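Local atomic coordinates of aminopeptidase YwaD (Bacillus subtilis, PDB entry 6HC6), a protein that removes N-terminal amino acids such as arginine, lysine and leucine from peptides as a secreted, monomeric aminopeptidase that uses two zinc ions. Residues 241-250 with 312-323; 273-284 with 422-432. One frame throughout, in Å; residues are numbered along the deposited sequence. Where two conformers were deposited one is given.

How the contacts relate
Both contacts belong to the M28 peptidase domain. Contact 1 is the pairing of two central strands of its mixed sheet, largely buried and ending at a zinc ion; contact 2 packs helix 260-277, and the loop after it, against helix 412-430 on one face of that sheet, partly buried and running out to the surface. Hydrogen bonds between backbones dominate the first, apolar side chains and a few polar links at a helix end the second. The two meet where Phe320 of contact 1 packs on Val426 of contact 2, and where Lys284 reaches Glu317 in a salt bridge.

Contact 1: residues 241-250 with 312-323; sequences HPDIVYVTAH and ELKRSEVNFNLD. With ZN (zinc ion), chain D.
The parallel strands 244-250 and 316-322 form part of the central sheet of the M28 peptidase domain and lead into its zinc site, where His250 NE2 (2.2 Å) and both carboxylate oxygens of Asp323 hold one zinc ion. The ring of His250 and the carboxylate plane stand 78° apart; Asp262 and two waters complete this metal's shell, and in the second shell Asp252 bonds His250 ND1 and Ser371 bonds Asp323 OD2. A beta bulge shifts the register between Ile244 and Val245, beyond which Tyr246 N binds Val318 O at 2.8 Å. Thr248 OG1, set between its backbone N and carbonyl carbon (chi1 68°), is gripped by two bonds on the face it shares with Tyr246 and Asn319: it donates to a lone pair of Asn321 OD1 at 2.8 Å and accepts from Asn319 ND2 at 3.0 Å, near that amide's plane. There too Tyr246 OH donates to Ser316 OG (2.7 Å), which in turn donates to Glu312 O, tying the strand start to the preceding helix. At the outer end Arg315 NH1 reaches a lone pair of Pro242 O (2.6 Å), while Ile244 CD1 sits over the guanidinium centre; Glu285 also pairs with NH1. On the other face Val245 and Val318 run alongside one another, CG2 of the first 3.6 Å from CG1 of the second. Strand 285-291 flanks 244-250 and strand 382-389 flanks 316-322; helix 260-277 packs over Val247 and Leu322.

Contact 2: residues 273-284 with 422-432; sequences MARVLKSVPSDK and VTAAVYEAVKK. With ACT (acetate ion), chain G.
Met273 and Thr423 run antiparallel alongside one another, CG of the methionine 3.5 Å from the threonine OG1, itself bonded to Gly419 O, where helix 260-277 packs against helix 412-430, the short segments crossing at -46° with axes 10.6 Å apart. The methionine leaves its backbone extended and bends only at chi3 (-43°), which brings SD obliquely against Val426 CG2 (3.7 Å) and CE across Val422 CG1 at about a right angle. Leu277 CD1 meets the other branch, Val426 CG1, at 3.7 Å. At the close of the type I turn from Leu277 to Val280, Val280 CG1 approaches the Tyr427 ring in its plane, touching the edge at CE1 (3.8 Å), while Lys431 CB lies over one face. Polar links take over at the end of helix 412-430. Ser282 OG, anti to its own backbone N (chi1 171°), donates to Val430 O at 2.7 Å and accepts from Lys284 N in an ST turn; a water donates to the same carbonyl and accepts from Asp283 N. Lys432 crosses Asp283 at about a right angle, and its NZ forms a salt bridge with Asp283 OD1 (3.3 Å) whose hydrogen bond is weak. The aliphatic part of Lys284 runs by Val430, with CE 3.3 Å from Ala429 O, toward Glu317. Beneath the helices lies the central sheet: Met273 rests on Val247 and Leu322, Ala425 on Phe320 and Val430 on Val245, while helix 346-358 flanks Ala424 and Ala425.

Contact 1: residues 241-250 with 312-323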
loop_
_atom_site.group_PDB
_atom_site.type_symbol
_atom_site.label_atom_id
_atom_site.label_comp_id
_atom_site.label_asym_id
_atom_site.label_seq_id
_atom_site.Cartn_x
_atom_site.Cartn_y
_atom_site.Cartn_z
ATOM N N HIS A 241 -4.148 27.697 16.533
ATOM C CA HIS A 241 -4.672 26.342 16.641
ATOM C C HIS A 241 -5.719 26.007 15.568
ATOM O O HIS A 241 -6.836 25.610 15.887
ATOM C CB HIS A 241 -5.252 26.110 18.032
ATOM C CG HIS A 241 -4.246 26.223 19.133
ATOM N ND1 HIS A 241 -4.180 27.317 19.970
ATOM C CD2 HIS A 241 -3.272 25.377 19.543
ATOM C CE1 HIS A 241 -3.205 27.142 20.844
ATOM N NE2 HIS A 241 -2.638 25.972 20.607
ATOM N N PRO A 242 -5.370 26.134 14.287
ATOM C CA PRO A 242 -6.354 25.865 13.229
ATOM C C PRO A 242 -6.743 24.393 13.147
ATOM O O PRO A 242 -6.000 23.497 13.551
ATOM C CB PRO A 242 -5.627 26.305 11.953
ATOM C CG PRO A 242 -4.169 26.141 12.279
ATOM C CD PRO A 242 -4.051 26.500 13.738
ATOM N N ASP A 243 -7.935 24.154 12.595
ATOM C CA ASP A 243 -8.338 22.797 12.246
ATOM C C ASP A 243 -7.399 22.247 11.176
ATOM O O ASP A 243 -6.974 22.975 10.276
ATOM C CB ASP A 243 -9.780 22.784 11.734
ATOM C CG ASP A 243 -10.796 23.147 12.810
ATOM O OD1 ASP A 243 -10.497 22.971 14.010
ATOM O OD2 ASP A 243 -11.893 23.626 12.447
ATOM N N ILE A 244 -7.067 20.963 11.274
ATOM C CA ILE A 244 -6.117 20.331 10.362
ATOM C C ILE A 244 -6.857 19.449 9.370
ATOM O O ILE A 244 -7.690 18.618 9.762
ATOM C CB ILE A 244 -5.066 19.502 11.117
ATOM C CG1 ILE A 244 -4.288 20.373 12.087
ATOM C CG2 ILE A 244 -4.079 18.901 10.137
ATOM C CD1 ILE A 244 -3.668 19.569 13.198
ATOM N N VAL A 245 -6.517 19.598 8.088
ATOM C CA VAL A 245 -7.024 18.761 7.003
ATOM C C VAL A 245 -5.830 18.039 6.393
ATOM O O VAL A 245 -4.802 18.670 6.115
ATOM C CB VAL A 245 -7.759 19.617 5.952
ATOM C CG1 VAL A 245 -8.087 18.812 4.678
ATOM C CG2 VAL A 245 -9.008 20.252 6.561
ATOM N N TYR A 246 -5.932 16.719 6.245
ATOM C CA TYR A 246 -4.846 15.908 5.720
ATOM C C TYR A 246 -5.199 15.411 4.321
ATOM O O TYR A 246 -6.271 14.838 4.122
ATOM C CB TYR A 246 -4.572 14.704 6.634
ATOM C CG TYR A 246 -4.304 15.048 8.092
ATOM C CD1 TYR A 246 -3.003 15.186 8.567
ATOM C CD2 TYR A 246 -5.349 15.179 8.996
ATOM C CE1 TYR A 246 -2.751 15.463 9.879
ATOM C CE2 TYR A 246 -5.104 15.451 10.323
ATOM C CZ TYR A 246 -3.800 15.597 10.757
ATOM O OH TYR A 246 -3.529 15.882 12.068
ATOM N N VAL A 247 -4.304 15.627 3.359
ATOM C CA VAL A 247 -4.445 15.083 2.007
ATOM C C VAL A 247 -3.242 14.182 1.781
ATOM O O VAL A 247 -2.096 14.652 1.851
ATOM C CB VAL A 247 -4.515 16.185 0.936
ATOM C CG1 VAL A 247 -4.779 15.553 -0.443
ATOM C CG2 VAL A 247 -5.597 17.189 1.280
ATOM N N THR A 248 -3.489 12.882 1.578
ATOM C CA THR A 248 -2.423 11.907 1.760
ATOM C C THR A 248 -2.446 10.839 0.674
ATOM O O THR A 248 -3.477 10.548 0.056
ATOM C CB THR A 248 -2.480 11.239 3.144
ATOM O OG1 THR A 248 -3.644 10.412 3.247
ATOM C CG2 THR A 248 -2.498 12.284 4.280
ATOM N N ALA A 249 -1.275 10.244 0.466
ATOM C CA ALA A 249 -1.101 9.193 -0.533
ATOM C C ALA A 249 0.216 8.486 -0.250
ATOM O O ALA A 249 1.188 9.143 0.104
ATOM C CB ALA A 249 -1.076 9.797 -1.941
ATOM N N HIS A 250 0.254 7.167 -0.407
ATOM C CA HIS A 250 1.513 6.455 -0.205
ATOM C C HIS A 250 2.309 6.408 -1.501
ATOM O O HIS A 250 1.747 6.278 -2.589
ATOM C CB HIS A 250 1.280 5.050 0.366
ATOM C CG HIS A 250 0.744 4.031 -0.606
ATOM N ND1 HIS A 250 1.564 3.203 -1.344
ATOM C CD2 HIS A 250 -0.522 3.619 -0.859
ATOM C CE1 HIS A 250 0.832 2.378 -2.071
ATOM N NE2 HIS A 250 -0.443 2.583 -1.771
ATOM N N GLU A 312 -2.833 18.227 18.499
ATOM C CA GLU A 312 -3.073 18.070 17.067
ATOM C C GLU A 312 -4.242 17.131 16.791
ATOM O O GLU A 312 -5.005 17.339 15.838
ATOM C CB GLU A 312 -1.819 17.542 16.377
ATOM C CG GLU A 312 -0.663 18.518 16.289
ATOM C CD GLU A 312 0.589 17.842 15.770
ATOM O OE1 GLU A 312 1.020 18.161 14.642
ATOM O OE2 GLU A 312 1.130 16.973 16.493
ATOM N N LEU A 313 -4.371 16.064 17.583
ATOM C CA LEU A 313 -5.492 15.150 17.395
ATOM C C LEU A 313 -6.819 15.862 17.612
ATOM O O LEU A 313 -7.767 15.671 16.844
ATOM C CB LEU A 313 -5.365 13.948 18.338
ATOM C CG LEU A 313 -4.212 12.989 18.032
ATOM C CD1 LEU A 313 -4.117 11.910 19.103
ATOM C CD2 LEU A 313 -4.399 12.364 16.651
ATOM N N LYS A 314 -6.908 16.683 18.661
ATOM C CA LYS A 314 -8.141 17.431 18.893
ATOM C C LYS A 314 -8.446 18.377 17.738
ATOM O O LYS A 314 -9.614 18.581 17.393
ATOM C CB LYS A 314 -8.055 18.201 20.208
ATOM C CG LYS A 314 -7.860 17.308 21.418
ATOM C CD LYS A 314 -8.782 16.097 21.367
ATOM C CE LYS A 314 -8.295 14.992 22.293
ATOM N NZ LYS A 314 -7.049 14.344 21.790
ATOM N N ARG A 315 -7.409 18.960 17.121
ATOM C CA ARG A 315 -7.612 19.864 15.992
ATOM C C ARG A 315 -7.843 19.129 14.680
ATOM O O ARG A 315 -8.201 19.776 13.691
ATOM C CB ARG A 315 -6.410 20.803 15.783
ATOM C CG ARG A 315 -5.931 21.589 16.961
ATOM C CD ARG A 315 -5.022 22.719 16.474
ATOM N NE ARG A 315 -3.617 22.349 16.277
ATOM C CZ ARG A 315 -2.922 22.571 15.160
ATOM N NH1 ARG A 315 -3.496 23.132 14.110
ATOM N NH2 ARG A 315 -1.644 22.220 15.085
ATOM N N SER A 316 -7.628 17.814 14.636
ATOM C CA SER A 316 -7.647 17.092 13.370
ATOM C C SER A 316 -9.074 16.906 12.885
ATOM O O SER A 316 -9.916 16.358 13.602
ATOM C CB SER A 316 -6.973 15.736 13.527
ATOM O OG SER A 316 -5.586 15.883 13.767
ATOM N N GLU A 317 -9.344 17.342 11.655
ATOM C CA GLU A 317 -10.708 17.378 11.150
ATOM C C GLU A 317 -11.010 16.257 10.172
ATOM O O GLU A 317 -11.990 15.525 10.355
ATOM C CB GLU A 317 -10.986 18.729 10.482
ATOM C CG GLU A 317 -12.399 18.870 9.947
ATOM C CD GLU A 317 -12.637 20.235 9.343
ATOM O OE1 GLU A 317 -12.363 21.231 10.031
ATOM O OE2 GLU A 317 -13.066 20.308 8.173
ATOM N N VAL A 318 -10.196 16.101 9.135
ATOM C CA VAL A 318 -10.555 15.206 8.046
ATOM C C VAL A 318 -9.276 14.791 7.327
ATOM O O VAL A 318 -8.319 15.566 7.241
ATOM C CB VAL A 318 -11.576 15.906 7.111
ATOM C CG1 VAL A 318 -11.027 17.227 6.592
ATOM C CG2 VAL A 318 -11.916 15.061 5.976
ATOM N N ASN A 319 -9.254 13.539 6.850
ATOM C CA ASN A 319 -8.179 12.983 6.032
ATOM C C ASN A 319 -8.772 12.499 4.713
ATOM O O ASN A 319 -9.640 11.622 4.710
ATOM C CB ASN A 319 -7.477 11.818 6.753
ATOM C CG ASN A 319 -6.663 10.950 5.808
ATOM O OD1 ASN A 319 -6.824 9.730 5.771
ATOM N ND2 ASN A 319 -5.791 11.582 5.029
ATOM N N PHE A 320 -8.314 13.074 3.600
ATOM C CA PHE A 320 -8.631 12.581 2.258
ATOM C C PHE A 320 -7.432 11.775 1.776
ATOM O O PHE A 320 -6.381 12.354 1.480
ATOM C CB PHE A 320 -8.876 13.732 1.280
ATOM C CG PHE A 320 -10.038 14.596 1.614
ATOM C CD1 PHE A 320 -9.934 15.571 2.593
ATOM C CD2 PHE A 320 -11.240 14.458 0.917
ATOM C CE1 PHE A 320 -11.014 16.394 2.897
ATOM C CE2 PHE A 320 -12.319 15.283 1.213
ATOM C CZ PHE A 320 -12.207 16.238 2.202
ATOM N N ASN A 321 -7.573 10.452 1.697
ATOM C CA ASN A 321 -6.475 9.600 1.260
ATOM C C ASN A 321 -6.728 9.155 -0.177
ATOM O O ASN A 321 -7.835 8.726 -0.510
ATOM C CB ASN A 321 -6.315 8.383 2.179
ATOM C CG ASN A 321 -5.092 7.541 1.819
ATOM O OD1 ASN A 321 -3.955 7.958 2.030
ATOM N ND2 ASN A 321 -5.323 6.364 1.274
ATOM N N LEU A 322 -5.702 9.271 -1.025
ATOM C CA LEU A 322 -5.788 8.933 -2.446
ATOM C C LEU A 322 -4.932 7.704 -2.725
ATOM O O LEU A 322 -3.711 7.756 -2.568
ATOM C CB LEU A 322 -5.304 10.109 -3.293
ATOM C CG LEU A 322 -5.935 11.434 -2.848
ATOM C CD1 LEU A 322 -5.286 12.617 -3.533
ATOM C CD2 LEU A 322 -7.407 11.383 -3.157
ATOM N N ASP A 323 -5.554 6.608 -3.156
ATOM C CA ASP A 323 -4.797 5.375 -3.396
ATOM C C ASP A 323 -5.476 4.627 -4.535
ATOM O O ASP A 323 -6.535 4.032 -4.330
ATOM C CB ASP A 323 -4.722 4.522 -2.119
ATOM C CG ASP A 323 -3.751 3.343 -2.219
ATOM O OD1 ASP A 323 -3.232 3.059 -3.300
ATOM O OD2 ASP A 323 -3.489 2.676 -1.185
HETATM ZN ZN ZN D . -2.156 1.457 -2.460
HETATM O O HOH W 1 -11.101 19.771 14.373
HETATM O O HOH W 2 -2.242 6.115 0.722
HETATM O O HOH W 3 -3.682 0.168 -2.507
HETATM O O HOH W 4 -1.366 -0.192 -1.497
#

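Contact 2: residues 273-284 with 422-432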
loop_
_atom_site.group_PDB
_atom_site.type_symbol
_atom_site.label_atom_id
_atom_site.label_comp_id
_atom_site.label_asym_id
_atom_site.label_seq_id
_atom_site.Cartn_x
_atom_site.Cartn_y
_atom_site.Cartn_z
ATOM N N MET A 273 -3.058 18.527 -6.526
ATOM C CA MET A 273 -4.028 19.253 -5.713
ATOM C C MET A 273 -3.333 20.305 -4.861
ATOM O O MET A 273 -3.839 21.424 -4.705
ATOM C CB MET A 273 -4.826 18.296 -4.830
ATOM C CG MET A 273 -5.968 18.993 -4.090
ATOM S SD MET A 273 -6.591 17.983 -2.730
ATOM C CE MET A 273 -6.627 16.349 -3.537
ATOM N N ALA A 274 -2.163 19.968 -4.309
ATOM C CA ALA A 274 -1.397 20.957 -3.553
ATOM C C ALA A 274 -1.032 22.156 -4.422
ATOM O O ALA A 274 -1.057 23.302 -3.956
ATOM C CB ALA A 274 -0.143 20.309 -2.977
ATOM N N ARG A 275 -0.681 21.915 -5.687
ATOM C CA ARG A 275 -0.418 23.029 -6.593
ATOM C C ARG A 275 -1.661 23.882 -6.791
ATOM O O ARG A 275 -1.585 25.118 -6.785
ATOM C CB ARG A 275 0.090 22.521 -7.945
ATOM C CG ARG A 275 0.561 23.670 -8.846
ATOM C CD ARG A 275 0.743 23.253 -10.296
ATOM N NE ARG A 275 -0.522 22.891 -10.943
ATOM C CZ ARG A 275 -1.370 23.756 -11.493
ATOM N NH1 ARG A 275 -1.107 25.064 -11.486
ATOM N NH2 ARG A 275 -2.490 23.310 -12.052
ATOM N N VAL A 276 -2.819 23.245 -6.974
ATOM C CA VAL A 276 -4.048 24.007 -7.180
ATOM C C VAL A 276 -4.408 24.804 -5.932
ATOM O O VAL A 276 -4.797 25.973 -6.016
ATOM C CB VAL A 276 -5.202 23.074 -7.586
ATOM C CG1 VAL A 276 -6.505 23.880 -7.647
ATOM C CG2 VAL A 276 -4.907 22.453 -8.931
ATOM N N LEU A 277 -4.326 24.166 -4.764
ATOM C CA LEU A 277 -4.757 24.783 -3.517
ATOM C C LEU A 277 -3.748 25.781 -2.972
ATOM O O LEU A 277 -4.076 26.513 -2.029
ATOM C CB LEU A 277 -5.026 23.697 -2.477
ATOM C CG LEU A 277 -6.151 22.757 -2.898
ATOM C CD1 LEU A 277 -6.336 21.676 -1.865
ATOM C CD2 LEU A 277 -7.420 23.568 -3.067
ATOM N N LYS A 278 -2.546 25.828 -3.547
ATOM C CA LYS A 278 -1.521 26.764 -3.102
ATOM C C LYS A 278 -2.061 28.188 -3.035
ATOM O O LYS A 278 -1.832 28.903 -2.054
ATOM C CB LYS A 278 -0.319 26.680 -4.044
ATOM C CG LYS A 278 0.749 27.728 -3.839
ATOM C CD LYS A 278 1.719 27.747 -5.024
ATOM C CE LYS A 278 0.987 27.878 -6.355
ATOM N NZ LYS A 278 1.862 28.410 -7.440
ATOM N N SER A 279 -2.814 28.604 -4.054
ATOM C CA SER A 279 -3.324 29.965 -4.158
ATOM C C SER A 279 -4.773 30.089 -3.692
ATOM O O SER A 279 -5.507 30.959 -4.181
ATOM C CB SER A 279 -3.187 30.461 -5.597
ATOM O OG SER A 279 -3.994 29.696 -6.474
ATOM N N VAL A 280 -5.197 29.252 -2.753
ATOM C CA VAL A 280 -6.558 29.265 -2.222
ATOM C C VAL A 280 -6.496 29.690 -0.758
ATOM O O VAL A 280 -5.909 28.974 0.062
ATOM C CB VAL A 280 -7.242 27.896 -2.354
ATOM C CG1 VAL A 280 -8.586 27.921 -1.635
ATOM C CG2 VAL A 280 -7.423 27.524 -3.809
ATOM N N PRO A 281 -7.097 30.814 -0.380
ATOM C CA PRO A 281 -7.096 31.208 1.036
ATOM C C PRO A 281 -7.906 30.240 1.889
ATOM O O PRO A 281 -8.970 29.762 1.485
ATOM C CB PRO A 281 -7.730 32.605 1.017
ATOM C CG PRO A 281 -7.587 33.076 -0.410
ATOM C CD PRO A 281 -7.714 31.831 -1.243
ATOM N N SER A 282 -7.390 29.950 3.082
ATOM C CA SER A 282 -8.069 29.030 3.983
ATOM C C SER A 282 -7.616 29.281 5.413
ATOM O O SER A 282 -6.460 29.639 5.657
ATOM C CB SER A 282 -7.795 27.574 3.607
ATOM O OG SER A 282 -8.292 26.693 4.603
ATOM N N ASP A 283 -8.540 29.069 6.351
ATOM C CA ASP A 283 -8.242 29.106 7.776
ATOM C C ASP A 283 -7.888 27.734 8.332
ATOM O O ASP A 283 -7.558 27.623 9.521
ATOM C CB ASP A 283 -9.424 29.691 8.555
ATOM C CG ASP A 283 -9.644 31.175 8.258
ATOM O OD1 ASP A 283 -8.665 31.880 7.925
ATOM O OD2 ASP A 283 -10.795 31.636 8.373
ATOM N N LYS A 284 -7.957 26.694 7.511
ATOM C CA LYS A 284 -7.486 25.379 7.909
ATOM C C LYS A 284 -5.984 25.259 7.696
ATOM O O LYS A 284 -5.403 25.902 6.815
ATOM C CB LYS A 284 -8.190 24.276 7.116
ATOM C CG LYS A 284 -9.676 24.476 6.959
ATOM C CD LYS A 284 -10.419 24.151 8.246
ATOM C CE LYS A 284 -11.926 24.176 8.021
ATOM N NZ LYS A 284 -12.684 23.942 9.274
ATOM N N VAL A 422 -11.843 15.083 -5.994
ATOM C CA VAL A 422 -11.261 15.224 -4.662
ATOM C C VAL A 422 -10.783 16.653 -4.429
ATOM O O VAL A 422 -10.817 17.153 -3.292
ATOM C CB VAL A 422 -10.127 14.202 -4.453
ATOM C CG1 VAL A 422 -9.653 14.234 -3.011
ATOM C CG2 VAL A 422 -10.590 12.790 -4.838
ATOM N N THR A 423 -10.343 17.347 -5.487
ATOM C CA THR A 423 -9.968 18.752 -5.304
ATOM C C THR A 423 -11.175 19.584 -4.893
ATOM O O THR A 423 -11.080 20.441 -4.004
ATOM C CB THR A 423 -9.334 19.315 -6.579
ATOM O OG1 THR A 423 -8.087 18.653 -6.819
ATOM C CG2 THR A 423 -9.068 20.808 -6.434
ATOM N N ALA A 424 -12.327 19.334 -5.517
ATOM C CA ALA A 424 -13.529 20.061 -5.139
ATOM C C ALA A 424 -13.987 19.673 -3.743
ATOM O O ALA A 424 -14.534 20.508 -3.015
ATOM C CB ALA A 424 -14.644 19.814 -6.156
ATOM N N ALA A 425 -13.809 18.406 -3.371
ATOM C CA ALA A 425 -14.197 17.955 -2.038
ATOM C C ALA A 425 -13.333 18.610 -0.967
ATOM O O ALA A 425 -13.840 19.081 0.054
ATOM C CB ALA A 425 -14.090 16.431 -1.944
ATOM N N VAL A 426 -12.018 18.624 -1.177
ATOM C CA VAL A 426 -11.134 19.293 -0.230
ATOM C C VAL A 426 -11.432 20.785 -0.202
ATOM O O VAL A 426 -11.462 21.407 0.869
ATOM C CB VAL A 426 -9.664 18.999 -0.578
ATOM C CG1 VAL A 426 -8.718 19.825 0.312
ATOM C CG2 VAL A 426 -9.381 17.517 -0.415
ATOM N N TYR A 427 -11.683 21.384 -1.373
ATOM C CA TYR A 427 -12.040 22.797 -1.404
ATOM C C TYR A 427 -13.271 23.060 -0.554
ATOM O O TYR A 427 -13.307 24.032 0.209
ATOM C CB TYR A 427 -12.270 23.268 -2.843
ATOM C CG TYR A 427 -12.652 24.732 -2.952
ATOM C CD1 TYR A 427 -11.711 25.732 -2.739
ATOM C CD2 TYR A 427 -13.943 25.113 -3.287
ATOM C CE1 TYR A 427 -12.049 27.075 -2.845
ATOM C CE2 TYR A 427 -14.293 26.461 -3.393
ATOM C CZ TYR A 427 -13.338 27.434 -3.173
ATOM O OH TYR A 427 -13.668 28.770 -3.280
ATOM N N GLU A 428 -14.280 22.188 -0.645
ATOM C CA GLU A 428 -15.456 22.356 0.208
ATOM C C GLU A 428 -15.061 22.370 1.675
ATOM O O GLU A 428 -15.606 23.150 2.468
ATOM C CB GLU A 428 -16.473 21.248 -0.059
ATOM C CG GLU A 428 -17.284 21.451 -1.319
ATOM C CD GLU A 428 -18.011 22.787 -1.337
ATOM O OE1 GLU A 428 -18.606 23.156 -0.302
ATOM O OE2 GLU A 428 -17.986 23.468 -2.385
ATOM N N ALA A 429 -14.095 21.533 2.047
ATOM C CA ALA A 429 -13.688 21.432 3.439
ATOM C C ALA A 429 -12.852 22.626 3.883
ATOM O O ALA A 429 -12.943 23.029 5.044
ATOM C CB ALA A 429 -12.917 20.133 3.660
ATOM N N VAL A 430 -12.046 23.212 2.994
ATOM C CA VAL A 430 -11.055 24.208 3.411
ATOM C C VAL A 430 -11.409 25.638 3.028
ATOM O O VAL A 430 -10.782 26.571 3.560
ATOM C CB VAL A 430 -9.643 23.860 2.887
ATOM C CG1 VAL A 430 -9.281 22.431 3.245
ATOM C CG2 VAL A 430 -9.555 24.062 1.381
ATOM N N LYS A 431 -12.399 25.856 2.165
ATOM C CA LYS A 431 -12.696 27.215 1.729
ATOM C C LYS A 431 -13.132 28.083 2.905
ATOM O O LYS A 431 -13.668 27.603 3.907
ATOM C CB LYS A 431 -13.793 27.218 0.665
ATOM C CG LYS A 431 -15.153 26.768 1.190
ATOM C CD LYS A 431 -16.134 26.525 0.062
ATOM C CE LYS A 431 -17.475 26.042 0.596
ATOM N NZ LYS A 431 -18.601 26.392 -0.316
ATOM N N LYS A 432 -12.894 29.379 2.772
ATOM C CA LYS A 432 -13.387 30.317 3.760
ATOM C C LYS A 432 -14.843 30.664 3.473
ATOM O O LYS A 432 -15.363 30.428 2.378
ATOM C CB LYS A 432 -12.546 31.589 3.749
ATOM C CG LYS A 432 -11.067 31.362 3.968
ATOM C CD LYS A 432 -10.582 32.250 5.092
ATOM C CE LYS A 432 -9.532 33.231 4.627
ATOM N NZ LYS A 432 -9.196 34.204 5.711
HETATM C C ACT G . 1.531 27.206 -11.589
HETATM O O ACT G . 0.569 26.968 -10.813
HETATM O OXT ACT G . 1.511 27.755 -12.729
HETATM C CH3 ACT G . 2.936 26.770 -11.084
HETATM O O HOH W 5 -11.391 30.434 0.414
HETATM O O HOH W 6 -11.042 28.150 5.780
HETATM O O HOH W 7 -14.566 22.136 7.316
#